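Local coordinates for protein possible prolidase (Bifidobacterium longum NCC2705, PDB 2P9B) that is a putative prolidase of the amidohydrolase type that probably hydrolyses carbon-nitrogen bonds, its true substrate being unsettled, at residues S328-A333 against A365-S370; I340-D345 against E361-Y366; T189-N194 against D234-Y239; V243-Q248 against R254-A259; A115-N120 against V143-Q148. One frame throughout, in Å; residues are numbered along the deposited sequence.

Contact 1: residues S328-A333 against A365-S370; sequences SGARQA and AYAGFS
The methyl group of A367 lies against that of A330, with A330 CB 3.8 Å from A367 CB. A367 CB also sits 4.1 Å from the carbonyl carbon A330 C, which places it over the backbone of helix 313-335 as well as against a side chain. Here the chains run nearly in touch: R331 CA and A367 CA are 4.1 Å apart, and R331 CA is 3.9 Å from A367 O. Small residues on both sides, A330 and A367, leave the room for such an approach. The contact joins helix 313-335 to the C-terminal end of helix 356-367, two neighbouring helices of the TIM-barrel amidohydrolase fold. G368, the residue next to the A367 carbonyl, has left helical geometry with a positive phi of 71°, and a CB built on it would face R331. R331 brushes the turn with the base of its chain alone, R331 CB being 4.3 Å from Y366 O. Its CG stands anti to the backbone N (chi1 -172°), and the chain then bends at chi3 (68°), carrying the guanidinium away to a long, weak ion pair with E335. One water supplies the polar link, donating to R331 O at 2.9 Å and to A367 O at 3.3 Å, and thus ties together two carbonyls that have no N-H of the other segment to meet. On the flanks, A330 rests on P293, Y366 packs on L295 and L299 of helix 295-303, and the F369 ring stacks with H334.

Contact 2: residues I340-D345 against E361-Y366; sequences IGVGTD and ELLVAY
V342 and L363 meet where the extended piece 340-345 runs past helix 356-367 in the TIM-barrel fold of the amidohydrolases. Backbone hydrogen bonds fix that piece: G341 pairs with L291, and the next residue, V342, with A76 of strand 68-78, so the segment bridges two strands much as a last barrel strand would. The polar side chains have partners outside the contact. T344 OG1 is hydrogen-bonded to N75 ND2, and D345 lies with H77 and H79 round a vacant point, consistent with an empty metal site of the kind this family uses. Between the segments the side-chain contact is apolar and buried, with 97 Å² covered in all. L363 reaches from its helix toward V342 with its CG anti to the carbonyl carbon (chi1 -72°), and the two side chains cross at a slant. Its CD1 also comes within 4.4 Å of G341 O, a loose contact beside the backbone. V342 also touches E359 and L360 of that helix. The branch that does the touching on the 340-345 side is the one anti to the V342 carbonyl carbon: V342 CG2 stands 3.7 Å from L363 CD1.

Contact 3: residues T189-N194 against D234-Y239; sequences TAVAQN and DEAHQY
V191 of helix 184-196 meets two successive residues of helix 226-238, E235 and A236. Taken in order, D234 comes first and stays outside the contact: its OD2 forms a salt bridge with R188 NH1 and accepts a weak bond from Q238 NE2 at 3.3 Å. E235 carries the contact. With CG anti to the backbone N (chi1 -167°) and a bend at chi2 (60°), its aliphatic part is laid across V191, so that V191 CG1 is 3.4 Å from E235 CG and 3.5 Å from E235 CB. That is tight for carbon against carbon. V191 CG1 takes the place between its own N and carbonyl carbon (chi1 64°), which turns it toward the glutamate. A236 is met more loosely by the other branch, V191 CG2 being 4.4 Å from A236 CB. H237 turns to another partner, its NE2 bonded to D262 OD2, and Y239 packs on L195 farther along the first helix. The two helices are consecutive in the helical layer of the TIM-barrel fold, separated in sequence by strand 202-205. The chemistry is divided within E235: CB and CG pack on V191, while OE1 forms a salt bridge with R188 NH1. That arginine, shared with D234, probably holds the E235 carboxylate away from the apolar seam.

Contact 4: residues V243-Q248 against R254-A259; sequences VGAHAQ and RRSLLA
A245 and A247 both turn their methyls to S256, joining strand 243-247 to helix 250-259 within a beta-alpha-beta unit that strand 263-264 completes. V243 opens the strand outside this contact, packing on I202 and I204 of one neighbouring strand and on A236 of helix 226-238. G244 follows with backbone hydrogen bonds to I202 and I204. A245 then bonds through its backbone to T263 and E265 on the other side, which fixes the strand within the parallel sheet of the TIM barrel. Its methyl points to the helix: A245 CB is 3.5 Å from S256 OG and 4.0 Å from S256 CB, and the CA atoms of the two residues, at 6.6 Å, are the nearest pair of the segments. H246 points the other way, as alternation along a strand requires, and touches K203 and A205. A247 returns to the helix side but only skirts it, A247 CB standing 4.4 Å from S256 OG. Q248 leaves the strand, with its backbone N bonded to T207 OG1. S256 OG is anti to its carbonyl carbon (chi1 -64°), and it hydrogen-bonds G252 O one turn back along the helix. The side chain therefore spends its hydrogen inside its own helix and presents to two methyls a hydroxyl whose donor is already used, so a polar group can sit in this buried seam at probably little cost.

Contact 5: residues A115-N120 against V143-Q148; sequences ATVKHN and VTLRDQ
D147 OD1 is gripped twice by R146, from NE at 3.1 Å and from NH2 at 3.0 Å, beside L145, the residue that crosses to V117 and K118. Both nitrogens reach that one oxygen from the same face of the carboxylate, NE from 42° above its plane and NH2 on the syn side, while OD1 lies nearly in the guanidinium plane. R146 NH1 is bonded to N200 OD1 and G198 O, so NE and NH2 are held on one side by D147 and NH1 by N200 and G198. L145 points from the same helix turn to helix 113-126, its CG anti to the backbone N (chi1 177°). Its CD2 settles on the backbone, 3.7 Å from V117 O and 3.9 Å from K118 CA, and lies 4.2 Å from V117 CG2. The L145 and K118 side chains cross at about a right angle, L145 CD1 being 4.1 Å from K118 CG. With an alanine here both methyl branches are gone, which would probably leave a gap facing V117 and the K118 stem. Between helices 113-126 and 141-150 the chain forms strand 129-134, which pairs in parallel with 68-78 and 158-160; the two helices are neighbours in the outer layer typical of a TIM barrel.

Overall arrangement
From the N terminus the chain first closes contact 5, where helices 113-126 and 141-150 meet across the loop that holds strand 129-134. Contact 3 follows, spanning 39 residues and strand 202-205 to bring helices 184-196 and 226-238 together. Contact 4 comes next and is the shortest closure, five residues within one beta-alpha-beta unit; it adjoins contact 3 through A236 and V243, CB to CG2 3.5 Å. These three stand in series. Contact 1 ties helix 313-335, and contact 2 the 340-345 segment, to helix 356-367; contact 2 opens inside the loop of contact 1 and nests there, sharing A365 and Y366, and no pair crosses. Contacts 1 and 5 lie on opposite sides of the chain's centre, their centres about 34 Å apart.

Contact 1: residues S328-A333 against A365-S370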
# COMPACT_ATOMS: atom_id res chain seq x y z
N SER A 328 -17.58 7.11 -3.87
CA SER A 328 -18.45 7.74 -2.90
C SER A 328 -18.03 7.38 -1.48
O SER A 328 -17.95 8.25 -0.61
CB SER A 328 -19.90 7.32 -3.14
OG SER A 328 -20.78 8.05 -2.30
N GLY A 329 -17.73 6.10 -1.24
CA GLY A 329 -17.32 5.67 0.08
C GLY A 329 -16.02 6.30 0.56
O GLY A 329 -15.87 6.59 1.74
N ALA A 330 -15.08 6.52 -0.36
CA ALA A 330 -13.81 7.12 0.01
C ALA A 330 -14.04 8.58 0.42
O ALA A 330 -13.43 9.07 1.36
CB ALA A 330 -12.83 7.05 -1.16
N ARG A 331 -14.92 9.25 -0.30
CA ARG A 331 -15.23 10.65 -0.01
C ARG A 331 -15.90 10.73 1.36
O ARG A 331 -15.57 11.60 2.17
CB ARG A 331 -16.16 11.23 -1.07
CG ARG A 331 -16.38 12.72 -0.95
CD ARG A 331 -17.67 13.14 -1.64
NE ARG A 331 -18.84 12.62 -0.94
CZ ARG A 331 -19.21 13.01 0.28
NH1 ARG A 331 -18.49 13.91 0.94
NH2 ARG A 331 -20.28 12.48 0.85
N GLN A 332 -16.84 9.82 1.60
CA GLN A 332 -17.55 9.81 2.87
C GLN A 332 -16.57 9.54 4.01
O GLN A 332 -16.57 10.23 5.02
CB GLN A 332 -18.63 8.73 2.86
CG GLN A 332 -19.69 8.97 1.81
CD GLN A 332 -20.65 7.81 1.70
OE1 GLN A 332 -20.23 6.66 1.63
NE2 GLN A 332 -21.95 8.11 1.67
N ALA A 333 -15.72 8.53 3.82
CA ALA A 333 -14.73 8.18 4.83
C ALA A 333 -13.83 9.38 5.13
O ALA A 333 -13.51 9.65 6.29
CB ALA A 333 -13.90 6.99 4.35
N ALA A 365 -8.52 13.92 -6.71
CA ALA A 365 -9.56 14.15 -7.72
C ALA A 365 -10.93 13.54 -7.42
O ALA A 365 -11.95 14.09 -7.82
CB ALA A 365 -9.06 13.68 -9.08
N TYR A 366 -10.95 12.41 -6.71
CA TYR A 366 -12.20 11.72 -6.42
C TYR A 366 -12.67 11.68 -4.97
O TYR A 366 -13.87 11.60 -4.72
CB TYR A 366 -12.13 10.28 -6.94
CG TYR A 366 -12.11 10.16 -8.44
CD1 TYR A 366 -13.29 10.06 -9.17
CD2 TYR A 366 -10.90 10.17 -9.14
CE1 TYR A 366 -13.28 9.98 -10.56
CE2 TYR A 366 -10.88 10.09 -10.54
CZ TYR A 366 -12.07 9.99 -11.24
OH TYR A 366 -12.05 9.92 -12.62
N ALA A 367 -11.75 11.72 -4.01
CA ALA A 367 -12.14 11.62 -2.60
C ALA A 367 -12.03 12.88 -1.77
O ALA A 367 -12.09 12.82 -0.54
CB ALA A 367 -11.35 10.50 -1.94
N GLY A 368 -11.86 14.02 -2.42
CA GLY A 368 -11.77 15.28 -1.70
C GLY A 368 -10.50 15.50 -0.89
O GLY A 368 -10.49 16.34 0.00
N PHE A 369 -9.44 14.76 -1.20
CA PHE A 369 -8.18 14.93 -0.49
C PHE A 369 -7.42 16.11 -1.05
O PHE A 369 -7.55 16.45 -2.22
CB PHE A 369 -7.25 13.72 -0.68
CG PHE A 369 -7.51 12.59 0.25
CD1 PHE A 369 -6.51 12.15 1.12
CD2 PHE A 369 -8.71 11.90 0.21
CE1 PHE A 369 -6.71 11.04 1.93
CE2 PHE A 369 -8.93 10.79 1.03
CZ PHE A 369 -7.92 10.36 1.88
N SER A 370 -6.60 16.72 -0.20
CA SER A 370 -5.74 17.80 -0.64
C SER A 370 -4.43 17.06 -0.91
O SER A 370 -4.24 15.94 -0.42
CB SER A 370 -5.54 18.81 0.50
OG SER A 370 -4.75 18.25 1.53
O HOH W 1 -14.31 14.09 1.47

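Contact 2: residues I340-D345 against E361-Y366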
# COMPACT_ATOMS: atom_id res chain seq x y z
N ILE A 340 -7.59 6.32 6.26
CA ILE A 340 -7.62 5.96 4.84
C ILE A 340 -6.21 5.85 4.30
O ILE A 340 -5.44 6.80 4.39
CB ILE A 340 -8.37 7.01 4.02
CG1 ILE A 340 -9.78 7.21 4.60
CG2 ILE A 340 -8.42 6.59 2.55
CD1 ILE A 340 -10.56 8.34 3.97
N GLY A 341 -5.89 4.70 3.72
CA GLY A 341 -4.55 4.51 3.19
C GLY A 341 -4.45 4.52 1.68
O GLY A 341 -5.43 4.75 0.97
N VAL A 342 -3.24 4.26 1.20
CA VAL A 342 -2.96 4.23 -0.22
C VAL A 342 -2.50 2.82 -0.63
O VAL A 342 -1.51 2.30 -0.12
CB VAL A 342 -1.85 5.25 -0.58
CG1 VAL A 342 -1.31 4.99 -1.97
CG2 VAL A 342 -2.41 6.66 -0.49
N GLY A 343 -3.25 2.23 -1.55
CA GLY A 343 -2.95 0.90 -2.05
C GLY A 343 -3.46 0.94 -3.48
O GLY A 343 -4.34 1.74 -3.77
N THR A 344 -2.93 0.10 -4.37
CA THR A 344 -3.39 0.17 -5.75
C THR A 344 -3.77 -1.14 -6.43
O THR A 344 -4.34 -1.12 -7.51
CB THR A 344 -2.33 0.83 -6.64
OG1 THR A 344 -1.16 0.01 -6.66
CG2 THR A 344 -2.00 2.21 -6.12
N ASP A 345 -3.45 -2.27 -5.79
CA ASP A 345 -3.72 -3.59 -6.35
C ASP A 345 -2.83 -3.82 -7.58
O ASP A 345 -3.31 -4.17 -8.65
CB ASP A 345 -5.20 -3.73 -6.75
CG ASP A 345 -5.69 -5.16 -6.68
OD1 ASP A 345 -4.85 -6.09 -6.63
OD2 ASP A 345 -6.93 -5.38 -6.68
N GLU A 361 -3.05 11.08 -6.70
CA GLU A 361 -3.74 12.02 -7.57
C GLU A 361 -5.22 11.70 -7.62
O GLU A 361 -6.06 12.60 -7.69
CB GLU A 361 -3.15 12.00 -8.99
CG GLU A 361 -1.88 12.83 -9.11
CD GLU A 361 -1.70 13.46 -10.48
OE1 GLU A 361 -0.85 14.37 -10.60
OE2 GLU A 361 -2.40 13.05 -11.43
N LEU A 362 -5.54 10.41 -7.58
CA LEU A 362 -6.93 9.96 -7.61
C LEU A 362 -7.67 10.29 -6.32
O LEU A 362 -8.85 10.61 -6.35
CB LEU A 362 -7.01 8.46 -7.90
CG LEU A 362 -6.49 8.02 -9.28
CD1 LEU A 362 -6.57 6.51 -9.40
CD2 LEU A 362 -7.30 8.69 -10.38
N LEU A 363 -6.99 10.21 -5.17
CA LEU A 363 -7.64 10.54 -3.91
C LEU A 363 -7.98 12.03 -3.88
O LEU A 363 -8.97 12.45 -3.30
CB LEU A 363 -6.74 10.18 -2.72
CG LEU A 363 -6.59 8.68 -2.45
CD1 LEU A 363 -5.54 8.46 -1.37
CD2 LEU A 363 -7.92 8.08 -2.02
N VAL A 364 -7.14 12.83 -4.53
CA VAL A 364 -7.40 14.26 -4.58
C VAL A 364 -8.55 14.55 -5.55
O VAL A 364 -9.46 15.32 -5.23
CB VAL A 364 -6.15 15.05 -5.06
CG1 VAL A 364 -6.50 16.52 -5.26
CG2 VAL A 364 -5.03 14.91 -4.04
N ALA A 365 -8.52 13.92 -6.71
CA ALA A 365 -9.56 14.15 -7.72
C ALA A 365 -10.93 13.54 -7.42
O ALA A 365 -11.95 14.09 -7.82
CB ALA A 365 -9.06 13.68 -9.08
N TYR A 366 -10.95 12.41 -6.71
CA TYR A 366 -12.20 11.72 -6.42
C TYR A 366 -12.67 11.68 -4.97
O TYR A 366 -13.87 11.60 -4.72
CB TYR A 366 -12.13 10.28 -6.94
CG TYR A 366 -12.11 10.16 -8.44
CD1 TYR A 366 -13.29 10.06 -9.17
CD2 TYR A 366 -10.90 10.17 -9.14
CE1 TYR A 366 -13.28 9.98 -10.56
CE2 TYR A 366 -10.88 10.09 -10.54
CZ TYR A 366 -12.07 9.99 -11.24
OH TYR A 366 -12.05 9.92 -12.62

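Contact 3: residues T189-N194 against D234-Y239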
# COMPACT_ATOMS: atom_id res chain seq x y z
N THR A 189 -8.37 -23.17 10.39
CA THR A 189 -7.30 -24.08 10.02
C THR A 189 -6.50 -23.51 8.86
O THR A 189 -5.28 -23.62 8.81
CB THR A 189 -7.85 -25.46 9.62
OG1 THR A 189 -8.52 -26.06 10.74
CG2 THR A 189 -6.73 -26.38 9.16
N ALA A 190 -7.20 -22.88 7.92
CA ALA A 190 -6.55 -22.30 6.76
C ALA A 190 -5.62 -21.16 7.14
O ALA A 190 -4.49 -21.08 6.66
CB ALA A 190 -7.59 -21.84 5.76
N VAL A 191 -6.09 -20.26 8.01
CA VAL A 191 -5.26 -19.14 8.42
C VAL A 191 -4.04 -19.65 9.21
O VAL A 191 -2.95 -19.10 9.10
CB VAL A 191 -6.07 -18.12 9.27
CG1 VAL A 191 -6.53 -18.75 10.57
CG2 VAL A 191 -5.22 -16.89 9.55
N ALA A 192 -4.23 -20.72 9.97
CA ALA A 192 -3.13 -21.28 10.75
C ALA A 192 -2.03 -21.77 9.81
O ALA A 192 -0.84 -21.65 10.12
CB ALA A 192 -3.63 -22.44 11.61
N GLN A 193 -2.43 -22.31 8.67
CA GLN A 193 -1.48 -22.80 7.68
C GLN A 193 -0.63 -21.64 7.18
O GLN A 193 0.58 -21.77 7.03
CB GLN A 193 -2.22 -23.45 6.50
CG GLN A 193 -3.11 -24.62 6.92
CD GLN A 193 -3.78 -25.32 5.75
OE1 GLN A 193 -4.44 -24.69 4.92
NE2 GLN A 193 -3.63 -26.64 5.69
N ASN A 194 -1.27 -20.50 6.93
CA ASN A 194 -0.54 -19.33 6.47
C ASN A 194 0.40 -18.81 7.55
O ASN A 194 1.55 -18.50 7.27
CB ASN A 194 -1.51 -18.21 6.06
CG ASN A 194 -1.78 -18.20 4.57
OD1 ASN A 194 -1.26 -19.04 3.83
ND2 ASN A 194 -2.59 -17.25 4.13
N ASP A 234 -9.64 -13.73 14.54
CA ASP A 234 -9.26 -14.11 15.90
C ASP A 234 -7.89 -14.78 15.90
O ASP A 234 -7.02 -14.43 16.68
CB ASP A 234 -10.30 -15.07 16.50
CG ASP A 234 -9.93 -15.55 17.89
OD1 ASP A 234 -9.82 -14.70 18.80
OD2 ASP A 234 -9.74 -16.77 18.07
N GLU A 235 -7.72 -15.74 14.99
CA GLU A 235 -6.47 -16.48 14.88
C GLU A 235 -5.30 -15.59 14.46
O GLU A 235 -4.23 -15.65 15.06
CB GLU A 235 -6.65 -17.62 13.87
CG GLU A 235 -5.54 -18.66 13.87
CD GLU A 235 -5.40 -19.35 15.22
OE1 GLU A 235 -6.43 -19.69 15.83
OE2 GLU A 235 -4.25 -19.57 15.65
N ALA A 236 -5.50 -14.77 13.44
CA ALA A 236 -4.43 -13.89 12.98
C ALA A 236 -4.00 -12.91 14.07
O ALA A 236 -2.81 -12.70 14.30
CB ALA A 236 -4.88 -13.12 11.75
N HIS A 237 -4.98 -12.32 14.75
CA HIS A 237 -4.70 -11.35 15.80
C HIS A 237 -3.95 -11.93 16.99
O HIS A 237 -3.23 -11.21 17.68
CB HIS A 237 -6.01 -10.70 16.25
CG HIS A 237 -6.65 -9.86 15.19
ND1 HIS A 237 -7.94 -9.39 15.29
CD2 HIS A 237 -6.17 -9.41 14.01
CE1 HIS A 237 -8.23 -8.69 14.21
NE2 HIS A 237 -7.18 -8.69 13.42
N GLN A 238 -4.11 -13.23 17.22
CA GLN A 238 -3.41 -13.89 18.31
C GLN A 238 -1.91 -13.76 18.07
O GLN A 238 -1.11 -13.77 19.00
CB GLN A 238 -3.78 -15.37 18.38
CG GLN A 238 -5.09 -15.66 19.08
CD GLN A 238 -5.37 -17.14 19.14
OE1 GLN A 238 -4.47 -17.95 19.41
NE2 GLN A 238 -6.62 -17.52 18.88
N TYR A 239 -1.54 -13.66 16.79
CA TYR A 239 -0.14 -13.54 16.40
C TYR A 239 0.22 -12.12 15.98
O TYR A 239 1.29 -11.89 15.42
CB TYR A 239 0.15 -14.53 15.28
CG TYR A 239 0.11 -15.96 15.76
CD1 TYR A 239 1.23 -16.56 16.33
CD2 TYR A 239 -1.08 -16.70 15.70
CE1 TYR A 239 1.18 -17.85 16.83
CE2 TYR A 239 -1.14 -18.00 16.20
CZ TYR A 239 0.00 -18.57 16.77
OH TYR A 239 -0.04 -19.84 17.29

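Contact 4: residues V243-Q248 against R254-A259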
# COMPACT_ATOMS: atom_id res chain seq x y z
N VAL A 243 -5.27 -8.19 9.27
CA VAL A 243 -6.11 -8.81 8.25
C VAL A 243 -6.79 -7.79 7.35
O VAL A 243 -7.32 -6.79 7.82
CB VAL A 243 -7.19 -9.68 8.92
CG1 VAL A 243 -8.09 -10.31 7.87
CG2 VAL A 243 -6.54 -10.74 9.79
N GLY A 244 -6.75 -8.06 6.05
CA GLY A 244 -7.38 -7.19 5.08
C GLY A 244 -8.45 -8.00 4.38
O GLY A 244 -8.30 -9.20 4.17
N ALA A 245 -9.55 -7.34 4.02
CA ALA A 245 -10.62 -8.03 3.33
C ALA A 245 -11.02 -7.20 2.13
O ALA A 245 -11.22 -6.00 2.23
CB ALA A 245 -11.81 -8.22 4.25
N HIS A 246 -11.10 -7.86 0.99
CA HIS A 246 -11.51 -7.19 -0.22
C HIS A 246 -13.03 -7.28 -0.24
O HIS A 246 -13.60 -8.37 -0.14
CB HIS A 246 -10.82 -7.88 -1.41
CG HIS A 246 -11.76 -8.37 -2.46
ND1 HIS A 246 -12.44 -7.53 -3.31
CD2 HIS A 246 -12.06 -9.63 -2.85
CE1 HIS A 246 -13.13 -8.25 -4.18
NE2 HIS A 246 -12.92 -9.53 -3.92
N ALA A 247 -13.69 -6.13 -0.30
CA ALA A 247 -15.15 -6.08 -0.30
C ALA A 247 -15.61 -4.90 -1.13
O ALA A 247 -15.13 -3.78 -0.94
CB ALA A 247 -15.67 -5.96 1.13
N GLN A 248 -16.52 -5.14 -2.07
CA GLN A 248 -17.03 -4.08 -2.93
C GLN A 248 -18.55 -3.88 -2.81
O GLN A 248 -19.21 -3.45 -3.75
CB GLN A 248 -16.65 -4.34 -4.40
CG GLN A 248 -16.67 -5.80 -4.87
CD GLN A 248 -18.07 -6.39 -4.94
OE1 GLN A 248 -18.56 -6.75 -6.03
NE2 GLN A 248 -18.72 -6.52 -3.80
N ARG A 254 -19.76 -4.59 5.79
CA ARG A 254 -20.38 -4.76 7.10
C ARG A 254 -19.92 -6.05 7.78
O ARG A 254 -19.51 -6.03 8.94
CB ARG A 254 -21.90 -4.76 6.97
CG ARG A 254 -22.64 -4.72 8.30
CD ARG A 254 -24.11 -4.38 8.09
NE ARG A 254 -24.83 -4.21 9.35
CZ ARG A 254 -25.20 -5.20 10.15
NH1 ARG A 254 -24.92 -6.46 9.83
NH2 ARG A 254 -25.85 -4.93 11.28
N ARG A 255 -19.99 -7.17 7.06
CA ARG A 255 -19.58 -8.45 7.62
C ARG A 255 -18.10 -8.46 7.99
O ARG A 255 -17.72 -9.01 9.03
CB ARG A 255 -19.85 -9.58 6.63
CG ARG A 255 -21.32 -9.82 6.33
CD ARG A 255 -21.49 -11.05 5.47
NE ARG A 255 -22.89 -11.25 5.09
CZ ARG A 255 -23.34 -12.32 4.43
NH1 ARG A 255 -22.49 -13.29 4.09
NH2 ARG A 255 -24.62 -12.43 4.13
N SER A 256 -17.28 -7.86 7.13
CA SER A 256 -15.84 -7.82 7.39
C SER A 256 -15.54 -7.04 8.66
O SER A 256 -14.75 -7.48 9.49
CB SER A 256 -15.11 -7.16 6.21
OG SER A 256 -15.25 -7.93 5.03
N LEU A 257 -16.18 -5.88 8.80
CA LEU A 257 -15.98 -5.04 9.97
C LEU A 257 -16.46 -5.75 11.24
O LEU A 257 -15.80 -5.69 12.27
CB LEU A 257 -16.71 -3.71 9.79
CG LEU A 257 -16.11 -2.77 8.73
CD1 LEU A 257 -16.97 -1.53 8.57
CD2 LEU A 257 -14.69 -2.39 9.15
N LEU A 258 -17.60 -6.42 11.15
CA LEU A 258 -18.15 -7.14 12.30
C LEU A 258 -17.18 -8.23 12.74
O LEU A 258 -16.97 -8.45 13.93
CB LEU A 258 -19.51 -7.76 11.95
CG LEU A 258 -20.72 -6.81 11.89
CD1 LEU A 258 -21.89 -7.52 11.23
CD2 LEU A 258 -21.09 -6.36 13.29
N ALA A 259 -16.56 -8.91 11.77
CA ALA A 259 -15.62 -9.98 12.06
C ALA A 259 -14.33 -9.47 12.71
O ALA A 259 -13.63 -10.22 13.39
CB ALA A 259 -15.28 -10.74 10.79

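Contact 5: residues A115-N120 against V143-Q148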
# COMPACT_ATOMS: atom_id res chain seq x y z
N ALA A 115 12.41 -15.10 -9.32
CA ALA A 115 12.94 -13.97 -10.07
C ALA A 115 11.83 -12.97 -10.38
O ALA A 115 12.05 -11.76 -10.37
CB ALA A 115 13.59 -14.46 -11.36
N THR A 116 10.64 -13.48 -10.64
CA THR A 116 9.51 -12.62 -10.96
C THR A 116 9.11 -11.75 -9.78
O THR A 116 8.93 -10.54 -9.94
CB THR A 116 8.30 -13.45 -11.41
OG1 THR A 116 8.61 -14.11 -12.65
CG2 THR A 116 7.08 -12.57 -11.60
N VAL A 117 8.96 -12.35 -8.60
CA VAL A 117 8.56 -11.56 -7.44
C VAL A 117 9.63 -10.57 -7.02
O VAL A 117 9.32 -9.46 -6.57
CB VAL A 117 8.16 -12.45 -6.24
CG1 VAL A 117 6.99 -13.33 -6.64
CG2 VAL A 117 9.34 -13.29 -5.79
N LYS A 118 10.89 -10.95 -7.18
CA LYS A 118 11.97 -10.05 -6.81
C LYS A 118 11.99 -8.87 -7.79
O LYS A 118 12.20 -7.73 -7.38
CB LYS A 118 13.33 -10.77 -6.83
CG LYS A 118 14.47 -9.88 -6.32
CD LYS A 118 15.78 -10.64 -6.11
CE LYS A 118 16.45 -11.04 -7.42
NZ LYS A 118 17.78 -11.67 -7.18
N HIS A 119 11.76 -9.14 -9.07
CA HIS A 119 11.74 -8.10 -10.08
C HIS A 119 10.67 -7.06 -9.79
O HIS A 119 10.92 -5.86 -9.82
CB HIS A 119 11.48 -8.68 -11.47
CG HIS A 119 11.29 -7.63 -12.53
ND1 HIS A 119 12.32 -6.83 -12.98
CD2 HIS A 119 10.18 -7.22 -13.19
CE1 HIS A 119 11.85 -5.97 -13.87
NE2 HIS A 119 10.56 -6.19 -14.02
N ASN A 120 9.46 -7.54 -9.50
CA ASN A 120 8.36 -6.63 -9.22
C ASN A 120 8.56 -5.84 -7.93
O ASN A 120 8.21 -4.67 -7.86
CB ASN A 120 7.03 -7.40 -9.20
CG ASN A 120 6.59 -7.83 -10.59
OD1 ASN A 120 6.67 -7.06 -11.55
ND2 ASN A 120 6.12 -9.07 -10.71
N VAL A 143 7.18 -14.64 1.18
CA VAL A 143 7.69 -14.80 2.53
C VAL A 143 9.20 -15.00 2.40
O VAL A 143 9.99 -14.42 3.13
CB VAL A 143 7.07 -16.02 3.24
CG1 VAL A 143 7.81 -16.32 4.53
CG2 VAL A 143 5.60 -15.75 3.54
N THR A 144 9.58 -15.84 1.45
CA THR A 144 10.99 -16.12 1.22
C THR A 144 11.75 -14.85 0.88
O THR A 144 12.81 -14.58 1.45
CB THR A 144 11.14 -17.14 0.08
OG1 THR A 144 10.51 -18.37 0.47
CG2 THR A 144 12.61 -17.40 -0.22
N LEU A 145 11.21 -14.07 -0.06
CA LEU A 145 11.84 -12.82 -0.48
C LEU A 145 11.95 -11.84 0.69
O LEU A 145 13.00 -11.23 0.91
CB LEU A 145 11.03 -12.18 -1.61
CG LEU A 145 11.51 -10.82 -2.12
CD1 LEU A 145 12.91 -10.95 -2.70
CD2 LEU A 145 10.54 -10.29 -3.18
N ARG A 146 10.87 -11.70 1.45
CA ARG A 146 10.86 -10.81 2.60
C ARG A 146 11.98 -11.19 3.58
O ARG A 146 12.69 -10.33 4.09
CB ARG A 146 9.52 -10.91 3.33
CG ARG A 146 9.45 -10.10 4.62
CD ARG A 146 8.34 -10.65 5.52
NE ARG A 146 8.72 -11.94 6.09
CZ ARG A 146 7.86 -12.84 6.55
NH1 ARG A 146 6.55 -12.61 6.51
NH2 ARG A 146 8.31 -13.97 7.08
N ASP A 147 12.12 -12.49 3.83
CA ASP A 147 13.14 -12.95 4.76
C ASP A 147 14.56 -12.65 4.27
O ASP A 147 15.44 -12.34 5.07
CB ASP A 147 12.99 -14.45 5.04
CG ASP A 147 11.76 -14.76 5.89
OD1 ASP A 147 11.21 -13.82 6.50
OD2 ASP A 147 11.37 -15.95 5.97
N GLN A 148 14.78 -12.73 2.96
CA GLN A 148 16.10 -12.45 2.41
C GLN A 148 16.41 -10.96 2.54
O GLN A 148 17.53 -10.58 2.86
CB GLN A 148 16.18 -12.89 0.95
CG GLN A 148 15.92 -14.37 0.75
CD GLN A 148 15.89 -14.76 -0.71
OE1 GLN A 148 15.24 -14.12 -1.53
NE2 GLN A 148 16.59 -15.84 -1.05